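Local coordinates for regulatory protein YycH-like domain-containing protein (Eubacterium rectale, PDB 5COZ) that is of unknown function but is named for a YycH-like regulatory domain, and its precursor probably bears a lipoprotein signal, at residues 17-20 against 21-25; 77-80 against 81-85. All blocks are in the same frame, centred on the assembly; numbering follows the deposited sequence.

Interaction 1 of 2, residues 17-20 against 21-25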
ATOM      1  N   GLU A  17     -16.934 -23.118   8.267  1.00 17.60           N
ATOM      2  CA  GLU A  17     -16.013 -24.247   8.415  1.00 16.98           C
ATOM      3  C   GLU A  17     -15.420 -24.680   7.074  1.00 19.55           C
ATOM      4  O   GLU A  17     -14.247 -25.043   7.030  1.00 18.82           O
ATOM      5  CB  GLU A  17     -16.719 -25.431   9.096  1.00 19.31           C
ATOM      6  CG  GLU A  17     -16.868 -25.251  10.602  1.00 32.43           C
ATOM      7  CD  GLU A  17     -15.594 -25.073  11.416  1.00 58.51           C
ATOM      8  OE1 GLU A  17     -14.588 -25.769  11.136  1.00 48.12           O
ATOM      9  OE2 GLU A  17     -15.614 -24.243  12.354  1.00 54.22           O
ATOM     10  N   ASN A  18     -16.199 -24.609   5.980  1.00 16.94           N
ATOM     11  CA  ASN A  18     -15.709 -24.927   4.633  1.00 16.01           C
ATOM     12  C   ASN A  18     -14.678 -23.886   4.190  1.00 16.98           C
ATOM     13  O   ASN A  18     -13.672 -24.224   3.541  1.00 15.53           O
ATOM     14  CB  ASN A  18     -16.861 -24.991   3.625  1.00 19.78           C
ATOM     15  CG  ASN A  18     -17.628 -26.286   3.679  1.00 39.36           C
ATOM     16  OD1 ASN A  18     -17.167 -27.296   4.223  1.00 32.64           O
ATOM     17  ND2 ASN A  18     -18.827 -26.276   3.130  1.00 33.90           N
ATOM     18  N   VAL A  19     -14.928 -22.622   4.560  1.00 13.85           N
ATOM     19  CA  VAL A  19     -13.997 -21.540   4.238  1.00 12.36           C
ATOM     20  C   VAL A  19     -12.669 -21.800   4.968  1.00 14.19           C
ATOM     21  O   VAL A  19     -11.595 -21.691   4.355  1.00 11.82           O
ATOM     22  CB  VAL A  19     -14.605 -20.147   4.571  1.00 15.10           C
ATOM     23  CG1 VAL A  19     -13.526 -19.068   4.675  1.00 14.25           C
ATOM     24  CG2 VAL A  19     -15.667 -19.752   3.540  1.00 15.46           C
ATOM     25  N   LEU A  20     -12.725 -22.165   6.268  1.00 12.17           N
ATOM     26  CA  LEU A  20     -11.482 -22.483   6.983  1.00 12.69           C
ATOM     27  C   LEU A  20     -10.713 -23.589   6.300  1.00 15.86           C
ATOM     28  O   LEU A  20      -9.498 -23.469   6.131  1.00 14.71           O
ATOM     29  CB  LEU A  20     -11.730 -22.877   8.447  1.00 13.12           C
ATOM     30  CG  LEU A  20     -12.090 -21.754   9.398  1.00 16.44           C
ATOM     31  CD1 LEU A  20     -12.381 -22.308  10.787  1.00 17.84           C
ATOM     32  CD2 LEU A  20     -10.964 -20.732   9.471  1.00 13.58           C
ATOM     33  N   ASN A  21     -11.407 -24.667   5.885  0.50 13.65           N
ATOM     34  CA  ASN A  21     -10.756 -25.787   5.218  0.50 13.45           C
ATOM     35  C   ASN A  21     -10.113 -25.347   3.898  0.50 15.17           C
ATOM     36  O   ASN A  21      -8.997 -25.784   3.588  0.50 15.29           O
ATOM     37  CB  ASN A  21     -11.742 -26.923   4.986  0.50 15.46           C
ATOM     38  CG  ASN A  21     -11.092 -28.165   4.442  0.50 28.23           C
ATOM     39  OD1 ASN A  21     -10.199 -28.752   5.063  0.50 22.06           O
ATOM     40  ND2 ASN A  21     -11.480 -28.549   3.242  0.50 20.79           N
ATOM     41  N   SER A  22     -10.778 -24.438   3.151  1.00 12.61           N
ATOM     42  CA  SER A  22     -10.261 -23.929   1.878  1.00 11.78           C
ATOM     43  C   SER A  22      -8.959 -23.130   2.099  1.00 13.75           C
ATOM     44  O   SER A  22      -8.131 -23.072   1.204  1.00 12.42           O
ATOM     45  CB  SER A  22     -11.297 -23.052   1.173  1.00 12.56           C
ATOM     46  OG  SER A  22     -11.365 -21.729   1.694  1.00 13.79           O
ATOM     47  N   LEU A  23      -8.758 -22.613   3.328  1.00 10.66           N
ATOM     48  CA  LEU A  23      -7.552 -21.857   3.645  1.00  9.49           C
ATOM     49  C   LEU A  23      -6.444 -22.734   4.217  1.00 12.14           C
ATOM     50  O   LEU A  23      -5.398 -22.212   4.619  1.00 11.03           O
ATOM     51  CB  LEU A  23      -7.860 -20.711   4.623  1.00  8.71           C
ATOM     52  CG  LEU A  23      -8.760 -19.625   4.053  1.00 11.21           C
ATOM     53  CD1 LEU A  23      -9.136 -18.648   5.140  1.00 12.27           C
ATOM     54  CD2 LEU A  23      -8.118 -18.893   2.874  1.00 12.55           C
ATOM     55  N   ASP A  24      -6.645 -24.066   4.201  1.00 10.07           N
ATOM     56  CA  ASP A  24      -5.668 -24.992   4.758  1.00 10.42           C
ATOM     57  C   ASP A  24      -4.943 -25.779   3.669  1.00 15.50           C
ATOM     58  O   ASP A  24      -4.485 -26.901   3.902  1.00 17.22           O
ATOM     59  CB  ASP A  24      -6.394 -25.931   5.733  1.00 12.16           C
ATOM     60  CG  ASP A  24      -5.511 -26.611   6.768  1.00 19.87           C
ATOM     61  OD1 ASP A  24      -4.331 -26.187   6.932  1.00 17.80           O
ATOM     62  OD2 ASP A  24      -5.969 -27.599   7.372  1.00 23.26           O
ATOM     63  N   GLU A  25      -4.822 -25.198   2.479  1.00 11.35           N
ATOM     64  CA  GLU A  25      -4.157 -25.863   1.351  1.00 11.48           C
ATOM     65  C   GLU A  25      -2.666 -26.122   1.640  1.00 14.54           C
ATOM     66  O   GLU A  25      -1.956 -25.234   2.140  1.00 12.95           O
ATOM     67  CB  GLU A  25      -4.275 -24.995   0.090  1.00 13.08           C
ATOM     68  CG  GLU A  25      -5.679 -24.980  -0.498  1.00 16.01           C
ATOM     69  CD  GLU A  25      -6.120 -26.268  -1.171  1.00 22.13           C
ATOM     70  OE1 GLU A  25      -5.274 -27.165  -1.384  1.00 19.11           O
ATOM     71  OE2 GLU A  25      -7.316 -26.365  -1.524  1.00 23.57           O
TER
HETATM   72  O   HOH W   1     -13.372 -26.600   1.884  1.00 36.10           O

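Interaction 2 of 2, residues 77-80 against 81-85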
ATOM      1  N   TYR A  77      20.374  12.010  -8.486  1.00  6.92           N
ATOM      2  CA  TYR A  77      20.109  12.616  -9.778  1.00  6.87           C
ATOM      3  C   TYR A  77      19.713  11.563 -10.806  1.00  9.25           C
ATOM      4  O   TYR A  77      18.901  11.870 -11.685  1.00  8.93           O
ATOM      5  CB  TYR A  77      21.315  13.448 -10.253  1.00  8.86           C
ATOM      6  CG  TYR A  77      21.366  14.846  -9.656  1.00  8.87           C
ATOM      7  CD1 TYR A  77      21.278  15.044  -8.272  1.00 10.05           C
ATOM      8  CD2 TYR A  77      21.567  15.962 -10.463  1.00  8.79           C
ATOM      9  CE1 TYR A  77      21.356  16.319  -7.716  1.00  9.74           C
ATOM     10  CE2 TYR A  77      21.684  17.241  -9.917  1.00  9.47           C
ATOM     11  CZ  TYR A  77      21.571  17.410  -8.539  1.00 10.63           C
ATOM     12  OH  TYR A  77      21.699  18.674  -8.017  1.00 10.85           O
ATOM     13  N   ASP A  78      20.254  10.342 -10.683  1.00  8.86           N
ATOM     14  CA  ASP A  78      19.828   9.256 -11.579  1.00  8.73           C
ATOM     15  C   ASP A  78      18.329   8.964 -11.381  1.00 11.32           C
ATOM     16  O   ASP A  78      17.611   8.782 -12.363  1.00 10.88           O
ATOM     17  CB  ASP A  78      20.662   7.989 -11.333  1.00  9.57           C
ATOM     18  CG  ASP A  78      22.091   8.078 -11.842  1.00 16.37           C
ATOM     19  OD1 ASP A  78      22.364   8.936 -12.722  1.00 15.75           O
ATOM     20  OD2 ASP A  78      22.915   7.242 -11.426  1.00 22.26           O
ATOM     21  N   LEU A  79      17.864   8.955 -10.113  1.00  8.36           N
ATOM     22  CA  LEU A  79      16.451   8.746  -9.834  1.00  7.73           C
ATOM     23  C   LEU A  79      15.637   9.946 -10.385  1.00  8.79           C
ATOM     24  O   LEU A  79      14.582   9.765 -11.019  1.00  9.53           O
ATOM     25  CB  LEU A  79      16.254   8.573  -8.337  1.00  8.14           C
ATOM     26  CG  LEU A  79      14.787   8.424  -7.882  1.00 11.22           C
ATOM     27  CD1 LEU A  79      14.087   7.261  -8.612  1.00 12.65           C
ATOM     28  CD2 LEU A  79      14.720   8.266  -6.347  1.00 11.28           C
HETATM   29  N   MSE A  80      16.144  11.176 -10.188  1.00  7.31           N
HETATM   30  CA  MSE A  80      15.507  12.360 -10.707  1.00  6.67           C
HETATM   31  C   MSE A  80      15.264  12.227 -12.231  1.00  9.84           C
HETATM   32  O   MSE A  80      14.188  12.579 -12.700  1.00 11.14           O
HETATM   33  CB  MSE A  80      16.335  13.638 -10.379  1.00  7.07           C
HETATM   34  CG  MSE A  80      15.754  14.918 -11.018  1.00  9.56           C
HETATM   35 SE   MSE A  80      16.358  15.232 -12.862  0.75 11.05          SE
HETATM   36  CE  MSE A  80      18.291  15.497 -12.457  1.00  9.93           C
ATOM     37  N   GLU A  81      16.259  11.753 -13.002  1.00  8.82           N
ATOM     38  CA  GLU A  81      16.061  11.687 -14.448  1.00  8.95           C
ATOM     39  C   GLU A  81      14.995  10.672 -14.813  1.00 12.65           C
ATOM     40  O   GLU A  81      14.231  10.943 -15.733  1.00 11.95           O
ATOM     41  CB  GLU A  81      17.368  11.352 -15.176  1.00 10.49           C
ATOM     42  CG  GLU A  81      18.408  12.451 -15.049  1.00 10.92           C
ATOM     43  CD  GLU A  81      19.440  12.341 -16.152  1.00 11.71           C
ATOM     44  OE1 GLU A  81      19.063  12.450 -17.345  1.00 14.75           O
ATOM     45  OE2 GLU A  81      20.632  12.129 -15.818  1.00 13.25           O
ATOM     46  N   LYS A  82      14.931   9.542 -14.082  1.00 11.66           N
ATOM     47  CA  LYS A  82      13.893   8.540 -14.362  1.00 12.10           C
ATOM     48  C   LYS A  82      12.521   9.126 -14.043  1.00 14.16           C
ATOM     49  O   LYS A  82      11.594   8.962 -14.836  1.00 13.61           O
ATOM     50  CB  LYS A  82      14.136   7.272 -13.570  1.00 12.57           C
ATOM     51  CG  LYS A  82      15.398   6.540 -14.000  1.00 14.57           C
ATOM     52  CD  LYS A  82      15.652   5.385 -13.050  1.00 18.91           C
ATOM     53  CE  LYS A  82      16.839   4.540 -13.430  1.00 35.41           C
ATOM     54  NZ  LYS A  82      18.121   5.205 -13.089  1.00 48.90           N
ATOM     55  N   LEU A  83      12.400   9.869 -12.921  1.00 11.01           N
ATOM     56  CA  LEU A  83      11.127  10.506 -12.581  1.00 11.09           C
ATOM     57  C   LEU A  83      10.757  11.596 -13.574  1.00 13.36           C
ATOM     58  O   LEU A  83       9.575  11.739 -13.904  1.00 13.72           O
ATOM     59  CB  LEU A  83      11.171  11.090 -11.173  1.00 10.45           C
ATOM     60  CG  LEU A  83      11.322  10.055 -10.057  1.00 12.00           C
ATOM     61  CD1 LEU A  83      11.602  10.740  -8.742  1.00 11.79           C
ATOM     62  CD2 LEU A  83      10.068   9.165  -9.940  1.00 13.35           C
ATOM     63  N   ALA A  84      11.748  12.388 -14.050  1.00 10.22           N
ATOM     64  CA  ALA A  84      11.510  13.435 -15.035  1.00 10.98           C
ATOM     65  C   ALA A  84      11.025  12.830 -16.361  1.00 15.73           C
ATOM     66  O   ALA A  84      10.142  13.418 -16.982  1.00 16.67           O
ATOM     67  CB  ALA A  84      12.793  14.254 -15.258  1.00 11.45           C
ATOM     68  N   LYS A  85      11.563  11.652 -16.759  1.00 13.80           N
ATOM     69  CA  LYS A  85      11.109  10.972 -17.989  1.00 14.49           C
ATOM     70  C   LYS A  85       9.624  10.582 -17.837  1.00 19.33           C
ATOM     71  O   LYS A  85       8.797  10.853 -18.715  1.00 19.61           O
ATOM     72  CB  LYS A  85      11.975   9.731 -18.272  1.00 16.03           C
ATOM     73  CG  LYS A  85      11.619   9.014 -19.582  1.00 27.98           C
ATOM     74  CD  LYS A  85      12.131   7.583 -19.589  1.00 39.39           C
ATOM     75  CE  LYS A  85      11.694   6.787 -20.802  1.00 48.03           C
ATOM     76  NZ  LYS A  85      10.260   6.397 -20.735  1.00 51.71           N
TER
HETATM   77  O   HOH W   2      20.985   9.567 -14.991  1.00 18.16           O
HETATM   78  O   HOH W   3      18.734   7.830 -14.671  1.00 19.17           O

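Interaction 1 of 2, residues 17-20 against 21-25
Ser22 folds its hydroxyl back onto the preceding turn of its own helix, where OG donates to the carbonyl O of Val19 at 2.7 Å. The torsion that makes this possible sets OG between the backbone N and the carbonyl carbon (chi1 80°), and the donor comes in at a C=O...O angle of 124°, tilted only slightly from the carbonyl plane. The same Val19 O takes a second, weak bond from Leu23 N at 3.2 Å. Leu23 N also turns to Leu20 O, 3.0 Å away, which it meets from above the carbonyl plane, a sign of the tightening last turn; Leu23 is the first residue to leave helical geometry. Asn18 O is bonded by Ser22 N at 2.9 Å and also by a water, whose link to Asn21 ND2 is doubtful because it rests on one of two conformers. On the inner face, Val19 CG1 and Leu23 CD1 touch loosely at 4.4 Å. Asp24, just past the helix, bonds through OD1 to His275. Helix 16-22 packs against both strand 34-40 and helix 276-288: Val19 and Leu23 rest on Ile35 of the strand, while Leu20 and Leu23 meet Leu280 of the helix.

Interaction 2 of 2, residues 77-80 against 81-85
Asp78 and Lys82 meet through the carbonyl O of Asp78, which accepts two hydrogens, one from Lys82 N and one from a water. Lys82 N lies 3.3 Å from Asp78 O, which the water meets at 2.7 Å while accepting from Lys82 NZ at 3.1 Å. The lysine bends only at its end (chi4 76°), which brings NZ back over the turn to this water; the Asp78 carboxylate stays apart, with OD2 5.5 Å from NZ. A second water donates to both Asp78 OD1 and Glu81 OE2, bridging two carboxylates whose like charges are probably eased by its hydrogens. Along the backbone, Glu81 N, Leu83 N and Ala84 N are satisfied by Tyr77 O, Leu79 O and Met80 O, the Leu83 bond being nearly straight (N-H...O 166°). On the apolar side, Leu79 CG lies 4.0 Å from Leu83 CD1, and both residues pack against Ile258 of strand 252-258. The SE atom of Met80, a selenomethionine, reaches Ala84 CB at 4.4 Å. With an alanine at Lys82, the water on Asp78 O is likely to lose its ammonium donor and shift. The chemistry is that of an amphipathic helix, hydrated along a face of mixed charge and oily toward the sheet.

Interactions 1 and 2 are both single-helix contacts, but they belong to separate parts of the chain, on opposite sides of its centre. Their centres are 47 Å apart and their nearest atoms about 36 Å, so neither touches the other. Interaction 1 closes helix 16-22 against strand 34-40 of the seven-stranded mixed sheet and helix 276-288, whereas interaction 2 runs through the middle of helix 73-87, which packs on strands of the nine-stranded antiparallel sheet. The chemistry differs accordingly: a side-chain hydroxyl and a shift to an i+3 bond mark the helix end, regular backbone bonds and bridging waters the helix middle. The sodium ion is bound by Gln208 and Asp210, which belong to neither contact.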